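Local coordinates for protein FAD dependent oxidoreductase (PDB 6PXS) that binds FAD and acts as an iminodiacetate oxidase, a flavin-dependent oxidoreductase of the DadA family, at residues 197-211 against 319-331. Residues are numbered along the deposited sequence; the frame is centred on the assembly and turned at random.
Sequences DEIIVTAGAWAAQIL and RVPQIAGLTIGNG. With FAD (flavin-adenine dinucleotide), chain E.
Ile199 and Val201 each use both N and O to bond the backbone of Gly325, Thr327 and Gly329, four hydrogen bonds that join strand 198-201 in parallel to strand 326-330 and the residue preceding it, the segment axes 4.7 Å apart and 16° from aligned. The straightest of them runs from Gly329 N to Val201 O (173° at the hydrogen). On the closely packed face, Val201 CG2 meets Leu326 CD1 at 3.8 Å, with Ile199 packing obliquely on the same leucine; farther along, Leu211 from helix 207-211 meets Ile328 tip to tip, CD1 to CD1 at 3.7 Å. In Leu326, CG stands opposite its own nitrogen, and chi1 and chi2 together bring CD1 to Val201. On the other face Ile200 and Thr327 lie side by side beneath helix 336-352.

The looser end, where Glu198 and Arg319 are only partly buried, is held by charge. Glu198, its chain bent at chi2, receives Arg319 NH1 at OE1 (3.0 Å) from the syn side but tilted out of the carboxylate plane, while the bond from NH2 to OE2 is weak; carboxylate and guanidinium planes are 67° apart. An alanine in place of Glu198 removes both carboxylate oxygens and would probably leave the arginine without this counter-charge at the N-terminal end of strand 198-201.

At the opposite end Asn330 ND2 hydrogen-bonds His218 NE2; its approach to Gly204 O is doubtfully short. The chemistry thus passes from a peripheral ion pair through an apolar, backbone-bonded centre to a polar asparagine next to the Gly204 turn, which lies by the pyrophosphate (Gly204 CA to FAD O3P 3.8 Å), consistent with a Rossmann-type dinucleotide-binding sheet.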
loop_
_atom_site.group_PDB
_atom_site.type_symbol
_atom_site.label_atom_id
_atom_site.label_comp_id
_atom_site.label_asym_id
_atom_site.label_seq_id
_atom_site.Cartn_x
_atom_site.Cartn_y
_atom_site.Cartn_z
ATOM N N ASP A 197 -2.461 -26.072 30.881
ATOM C CA ASP A 197 -3.288 -27.235 31.184
ATOM C C ASP A 197 -3.968 -27.768 29.929
ATOM O O ASP A 197 -4.076 -28.986 29.742
ATOM C CB ASP A 197 -4.339 -26.877 32.238
ATOM C CG ASP A 197 -3.728 -26.321 33.511
ATOM O OD1 ASP A 197 -2.562 -26.654 33.811
ATOM O OD2 ASP A 197 -4.417 -25.551 34.213
ATOM N N GLU A 198 -4.430 -26.870 29.062
ATOM C CA GLU A 198 -5.168 -27.238 27.864
ATOM C C GLU A 198 -4.710 -26.371 26.703
ATOM O O GLU A 198 -4.453 -25.176 26.873
ATOM C CB GLU A 198 -6.678 -27.071 28.073
ATOM C CG GLU A 198 -7.279 -28.047 29.072
ATOM C CD GLU A 198 -7.394 -29.451 28.516
ATOM O OE1 GLU A 198 -7.186 -29.628 27.297
ATOM O OE2 GLU A 198 -7.698 -30.378 29.297
ATOM N N ILE A 199 -4.613 -26.978 25.522
ATOM C CA ILE A 199 -4.210 -26.286 24.306
ATOM C C ILE A 199 -5.347 -26.372 23.300
ATOM O O ILE A 199 -5.963 -27.431 23.132
ATOM C CB ILE A 199 -2.915 -26.880 23.714
ATOM C CG1 ILE A 199 -1.766 -26.759 24.718
ATOM C CG2 ILE A 199 -2.562 -26.179 22.404
ATOM C CD1 ILE A 199 -0.510 -27.505 24.309
ATOM N N ILE A 200 -5.622 -25.254 22.634
ATOM C CA ILE A 200 -6.583 -25.190 21.540
ATOM C C ILE A 200 -5.840 -24.717 20.301
ATOM O O ILE A 200 -5.168 -23.680 20.334
ATOM C CB ILE A 200 -7.761 -24.250 21.861
ATOM C CG1 ILE A 200 -8.506 -24.735 23.104
ATOM C CG2 ILE A 200 -8.711 -24.169 20.674
ATOM C CD1 ILE A 200 -9.640 -23.823 23.528
ATOM N N VAL A 201 -5.961 -25.471 19.215
ATOM C CA VAL A 201 -5.282 -25.163 17.964
ATOM C C VAL A 201 -6.346 -24.708 16.973
ATOM O O VAL A 201 -7.086 -25.522 16.410
ATOM C CB VAL A 201 -4.487 -26.359 17.432
ATOM C CG1 VAL A 201 -3.835 -26.011 16.102
ATOM C CG2 VAL A 201 -3.437 -26.780 18.446
ATOM N N THR A 202 -6.419 -23.396 16.764
ATOM C CA THR A 202 -7.295 -22.777 15.776
ATOM C C THR A 202 -6.461 -22.116 14.684
ATOM O O THR A 202 -6.725 -20.988 14.265
ATOM C CB THR A 202 -8.223 -21.764 16.435
ATOM O OG1 THR A 202 -7.452 -20.862 17.237
ATOM C CG2 THR A 202 -9.251 -22.470 17.307
ATOM N N ALA A 203 -5.431 -22.824 14.231
ATOM C CA ALA A 203 -4.454 -22.311 13.285
ATOM C C ALA A 203 -4.972 -22.259 11.852
ATOM O O ALA A 203 -4.196 -21.949 10.942
ATOM C CB ALA A 203 -3.189 -23.169 13.346
ATOM N N GLY A 204 -6.250 -22.547 11.627
ATOM C CA GLY A 204 -6.775 -22.456 10.278
ATOM C C GLY A 204 -6.006 -23.340 9.318
ATOM O O GLY A 204 -5.695 -24.500 9.612
ATOM N N ALA A 205 -5.679 -22.778 8.151
ATOM C CA ALA A 205 -5.045 -23.565 7.099
ATOM C C ALA A 205 -3.667 -24.062 7.513
ATOM O O ALA A 205 -3.224 -25.119 7.047
ATOM C CB ALA A 205 -4.941 -22.739 5.818
ATOM N N TRP A 206 -2.974 -23.324 8.376
ATOM C CA TRP A 206 -1.642 -23.718 8.815
ATOM C C TRP A 206 -1.663 -24.779 9.909
ATOM O O TRP A 206 -0.593 -25.231 10.331
ATOM C CB TRP A 206 -0.875 -22.492 9.314
ATOM C CG TRP A 206 -0.670 -21.436 8.270
ATOM C CD1 TRP A 206 0.423 -21.276 7.467
ATOM C CD2 TRP A 206 -1.581 -20.386 7.919
ATOM N NE1 TRP A 206 0.249 -20.193 6.640
ATOM C CE2 TRP A 206 -0.973 -19.630 6.898
ATOM C CE3 TRP A 206 -2.851 -20.013 8.370
ATOM C CZ2 TRP A 206 -1.594 -18.524 6.318
ATOM C CZ3 TRP A 206 -3.464 -18.914 7.793
ATOM C CH2 TRP A 206 -2.834 -18.182 6.780
ATOM N N ALA A 207 -2.847 -25.189 10.373
ATOM C CA ALA A 207 -2.920 -26.115 11.498
ATOM C C ALA A 207 -2.198 -27.419 11.194
ATOM O O ALA A 207 -1.474 -27.950 12.045
ATOM C CB ALA A 207 -4.380 -26.386 11.857
ATOM N N ALA A 208 -2.380 -27.956 9.985
ATOM C CA ALA A 208 -1.753 -29.226 9.642
ATOM C C ALA A 208 -0.234 -29.163 9.735
ATOM O O ALA A 208 0.406 -30.202 9.934
ATOM C CB ALA A 208 -2.170 -29.650 8.234
ATOM N N GLN A 209 0.356 -27.971 9.609
ATOM C CA GLN A 209 1.811 -27.861 9.611
ATOM C C GLN A 209 2.397 -28.212 10.970
ATOM O O GLN A 209 3.439 -28.874 11.048
ATOM C CB GLN A 209 2.234 -26.450 9.203
ATOM C CG GLN A 209 1.929 -26.100 7.758
ATOM C CD GLN A 209 2.410 -24.712 7.383
ATOM O OE1 GLN A 209 2.784 -23.917 8.246
ATOM N NE2 GLN A 209 2.405 -24.415 6.088
ATOM N N ILE A 210 1.751 -27.779 12.053
ATOM C CA ILE A 210 2.295 -27.990 13.391
ATOM C C ILE A 210 1.669 -29.216 14.045
ATOM O O ILE A 210 2.278 -29.836 14.923
ATOM C CB ILE A 210 2.102 -26.744 14.278
ATOM C CG1 ILE A 210 0.622 -26.360 14.372
ATOM C CG2 ILE A 210 2.921 -25.584 13.736
ATOM C CD1 ILE A 210 0.329 -25.341 15.460
ATOM N N LEU A 211 0.453 -29.579 13.631
ATOM C CA LEU A 211 -0.171 -30.774 14.189
ATOM C C LEU A 211 0.520 -32.042 13.703
ATOM O O LEU A 211 0.527 -33.053 14.415
ATOM C CB LEU A 211 -1.657 -30.817 13.833
ATOM C CG LEU A 211 -2.557 -29.770 14.493
ATOM C CD1 LEU A 211 -3.969 -29.872 13.937
ATOM C CD2 LEU A 211 -2.564 -29.922 16.009
ATOM N N ARG A 319 -11.849 -32.748 21.180
ATOM C CA ARG A 319 -10.575 -33.208 21.708
ATOM C C ARG A 319 -9.953 -34.247 20.784
ATOM O O ARG A 319 -10.646 -34.972 20.066
ATOM C CB ARG A 319 -10.756 -33.797 23.105
ATOM C CG ARG A 319 -11.050 -32.758 24.169
ATOM C CD ARG A 319 -11.175 -33.381 25.547
ATOM N NE ARG A 319 -11.265 -32.361 26.587
ATOM C CZ ARG A 319 -10.227 -31.677 27.055
ATOM N NH1 ARG A 319 -9.008 -31.898 26.577
ATOM N NH2 ARG A 319 -10.405 -30.765 28.001
ATOM N N VAL A 320 -8.627 -34.316 20.815
ATOM C CA VAL A 320 -7.889 -35.254 19.975
ATOM C C VAL A 320 -7.866 -36.610 20.669
ATOM O O VAL A 320 -7.429 -36.702 21.824
ATOM C CB VAL A 320 -6.467 -34.747 19.691
ATOM C CG1 VAL A 320 -5.697 -35.764 18.857
ATOM C CG2 VAL A 320 -6.527 -33.405 18.984
ATOM N N PRO A 321 -8.326 -37.680 20.024
ATOM C CA PRO A 321 -8.260 -38.998 20.665
ATOM C C PRO A 321 -6.826 -39.409 20.960
ATOM O O PRO A 321 -5.916 -39.164 20.168
ATOM C CB PRO A 321 -8.914 -39.926 19.637
ATOM C CG PRO A 321 -9.742 -39.040 18.786
ATOM C CD PRO A 321 -9.016 -37.740 18.724
ATOM N N GLN A 322 -6.637 -40.038 22.118
ATOM C CA GLN A 322 -5.384 -40.606 22.595
ATOM C C GLN A 322 -4.351 -39.548 22.961
ATOM O O GLN A 322 -3.222 -39.907 23.321
ATOM C CB GLN A 322 -4.776 -41.582 21.577
ATOM C CG GLN A 322 -5.787 -42.590 21.059
ATOM C CD GLN A 322 -5.176 -43.575 20.092
ATOM O OE1 GLN A 322 -3.985 -43.875 20.168
ATOM N NE2 GLN A 322 -5.985 -44.082 19.169
ATOM N N ILE A 323 -4.693 -38.262 22.903
ATOM C CA ILE A 323 -3.787 -37.181 23.267
ATOM C C ILE A 323 -4.504 -36.287 24.266
ATOM O O ILE A 323 -5.579 -35.753 23.967
ATOM C CB ILE A 323 -3.332 -36.378 22.039
ATOM C CG1 ILE A 323 -2.645 -37.315 21.042
ATOM C CG2 ILE A 323 -2.403 -35.245 22.458
ATOM C CD1 ILE A 323 -1.995 -36.609 19.871
ATOM N N ALA A 324 -3.914 -36.125 25.446
ATOM C CA ALA A 324 -4.516 -35.346 26.514
ATOM C C ALA A 324 -4.127 -33.879 26.392
ATOM O O ALA A 324 -3.040 -33.539 25.915
ATOM C CB ALA A 324 -4.086 -35.883 27.880
ATOM N N GLY A 325 -5.034 -33.009 26.827
ATOM C CA GLY A 325 -4.752 -31.588 26.855
ATOM C C GLY A 325 -4.644 -30.939 25.494
ATOM O O GLY A 325 -3.891 -29.972 25.337
ATOM N N LEU A 326 -5.375 -31.443 24.502
ATOM C CA LEU A 326 -5.341 -30.889 23.157
ATOM C C LEU A 326 -6.752 -30.836 22.595
ATOM O O LEU A 326 -7.529 -31.783 22.745
ATOM C CB LEU A 326 -4.441 -31.717 22.229
ATOM C CG LEU A 326 -4.343 -31.231 20.779
ATOM C CD1 LEU A 326 -3.847 -29.795 20.724
ATOM C CD2 LEU A 326 -3.433 -32.142 19.967
ATOM N N THR A 327 -7.073 -29.719 21.946
ATOM C CA THR A 327 -8.369 -29.516 21.316
ATOM C C THR A 327 -8.150 -28.783 20.002
ATOM O O THR A 327 -7.368 -27.831 19.938
ATOM C CB THR A 327 -9.312 -28.716 22.225
ATOM O OG1 THR A 327 -9.396 -29.353 23.506
ATOM C CG2 THR A 327 -10.701 -28.624 21.617
ATOM N N ILE A 328 -8.837 -29.231 18.955
ATOM C CA ILE A 328 -8.634 -28.716 17.607
ATOM C C ILE A 328 -9.941 -28.132 17.094
ATOM O O ILE A 328 -11.009 -28.729 17.263
ATOM C CB ILE A 328 -8.121 -29.812 16.650
ATOM C CG1 ILE A 328 -6.790 -30.369 17.156
ATOM C CG2 ILE A 328 -7.965 -29.263 15.234
ATOM C CD1 ILE A 328 -6.243 -31.503 16.315
ATOM N N GLY A 329 -9.846 -26.961 16.472
ATOM C CA GLY A 329 -10.948 -26.390 15.729
ATOM C C GLY A 329 -10.469 -25.863 14.393
ATOM O O GLY A 329 -9.637 -24.952 14.345
ATOM N N ASN A 330 -10.974 -26.425 13.303
ATOM C CA ASN A 330 -10.514 -26.058 11.968
ATOM C C ASN A 330 -11.486 -26.652 10.955
ATOM O O ASN A 330 -12.426 -27.369 11.313
ATOM C CB ASN A 330 -9.080 -26.539 11.729
ATOM C CG ASN A 330 -8.391 -25.781 10.620
ATOM O OD1 ASN A 330 -8.908 -24.778 10.128
ATOM N ND2 ASN A 330 -7.212 -26.248 10.223
ATOM N N GLY A 331 -11.252 -26.346 9.684
ATOM C CA GLY A 331 -12.102 -26.835 8.619
ATOM C C GLY A 331 -13.305 -25.973 8.328
ATOM O O GLY A 331 -14.278 -26.468 7.749
HETATM P PA FAD E . -7.689 -17.888 10.185
HETATM O O1A FAD E . -6.760 -17.960 9.032
HETATM O O2A FAD E . -8.570 -16.636 10.204
HETATM O O5B FAD E . -6.932 -18.013 11.553
HETATM C C5B FAD E . -5.666 -18.698 11.650
HETATM C C4B FAD E . -4.739 -17.874 12.506
HETATM O O4B FAD E . -3.802 -18.746 13.183
HETATM C C3B FAD E . -3.896 -16.856 11.737
HETATM O O3B FAD E . -3.804 -15.637 12.463
HETATM C C2B FAD E . -2.538 -17.553 11.629
HETATM O O2B FAD E . -1.463 -16.629 11.500
HETATM C C1B FAD E . -2.491 -18.270 12.974
HETATM N N9A FAD E . -1.569 -19.401 13.027
HETATM C C8A FAD E . -1.555 -20.500 12.211
HETATM N N7A FAD E . -0.603 -21.359 12.492
HETATM C C5A FAD E . 0.054 -20.781 13.568
HETATM C C6A FAD E . 1.159 -21.191 14.338
HETATM N N6A FAD E . 1.828 -22.329 14.132
HETATM N N1A FAD E . 1.561 -20.379 15.340
HETATM C C2A FAD E . 0.900 -19.238 15.553
HETATM N N3A FAD E . -0.153 -18.751 14.892
HETATM C C4A FAD E . -0.530 -19.573 13.906
HETATM N N1 FAD E . -17.175 -17.269 5.529
HETATM C C2 FAD E . -18.489 -16.928 5.669
HETATM O O2 FAD E . -19.190 -17.406 6.568
HETATM N N3 FAD E . -19.063 -16.023 4.793
HETATM C C4 FAD E . -18.424 -15.400 3.740
HETATM O O4 FAD E . -19.038 -14.612 3.025
HETATM C C4X FAD E . -17.028 -15.771 3.597
HETATM N N5 FAD E . -16.348 -15.230 2.627
HETATM C C5X FAD E . -15.014 -15.582 2.490
HETATM C C6 FAD E . -14.273 -15.012 1.456
HETATM C C7 FAD E . -12.930 -15.328 1.278
HETATM C C7M FAD E . -12.162 -14.692 0.150
HETATM C C8 FAD E . -12.312 -16.243 2.145
HETATM C C8M FAD E . -10.860 -16.608 1.977
HETATM C C9 FAD E . -13.051 -16.813 3.178
HETATM C C9A FAD E . -14.392 -16.492 3.357
HETATM N N10 FAD E . -15.164 -17.052 4.396
HETATM C C10 FAD E . -16.490 -16.716 4.542
HETATM C "C1'" FAD E . -14.575 -18.025 5.331
HETATM C "C2'" FAD E . -13.917 -17.373 6.546
HETATM O "O2'" FAD E . -13.226 -16.185 6.158
HETATM C "C3'" FAD E . -12.918 -18.355 7.157
HETATM O "O3'" FAD E . -13.490 -19.659 7.165
HETATM C "C4'" FAD E . -12.486 -18.015 8.583
HETATM O "O4'" FAD E . -11.929 -16.701 8.599
HETATM C "C5'" FAD E . -11.481 -19.016 9.113
HETATM O "O5'" FAD E . -11.034 -18.596 10.418
HETATM P P FAD E . -9.883 -19.364 11.167
HETATM O O1P FAD E . -10.209 -20.861 11.172
HETATM O O2P FAD E . -9.591 -18.772 12.498
HETATM O O3P FAD E . -8.646 -19.152 10.190
#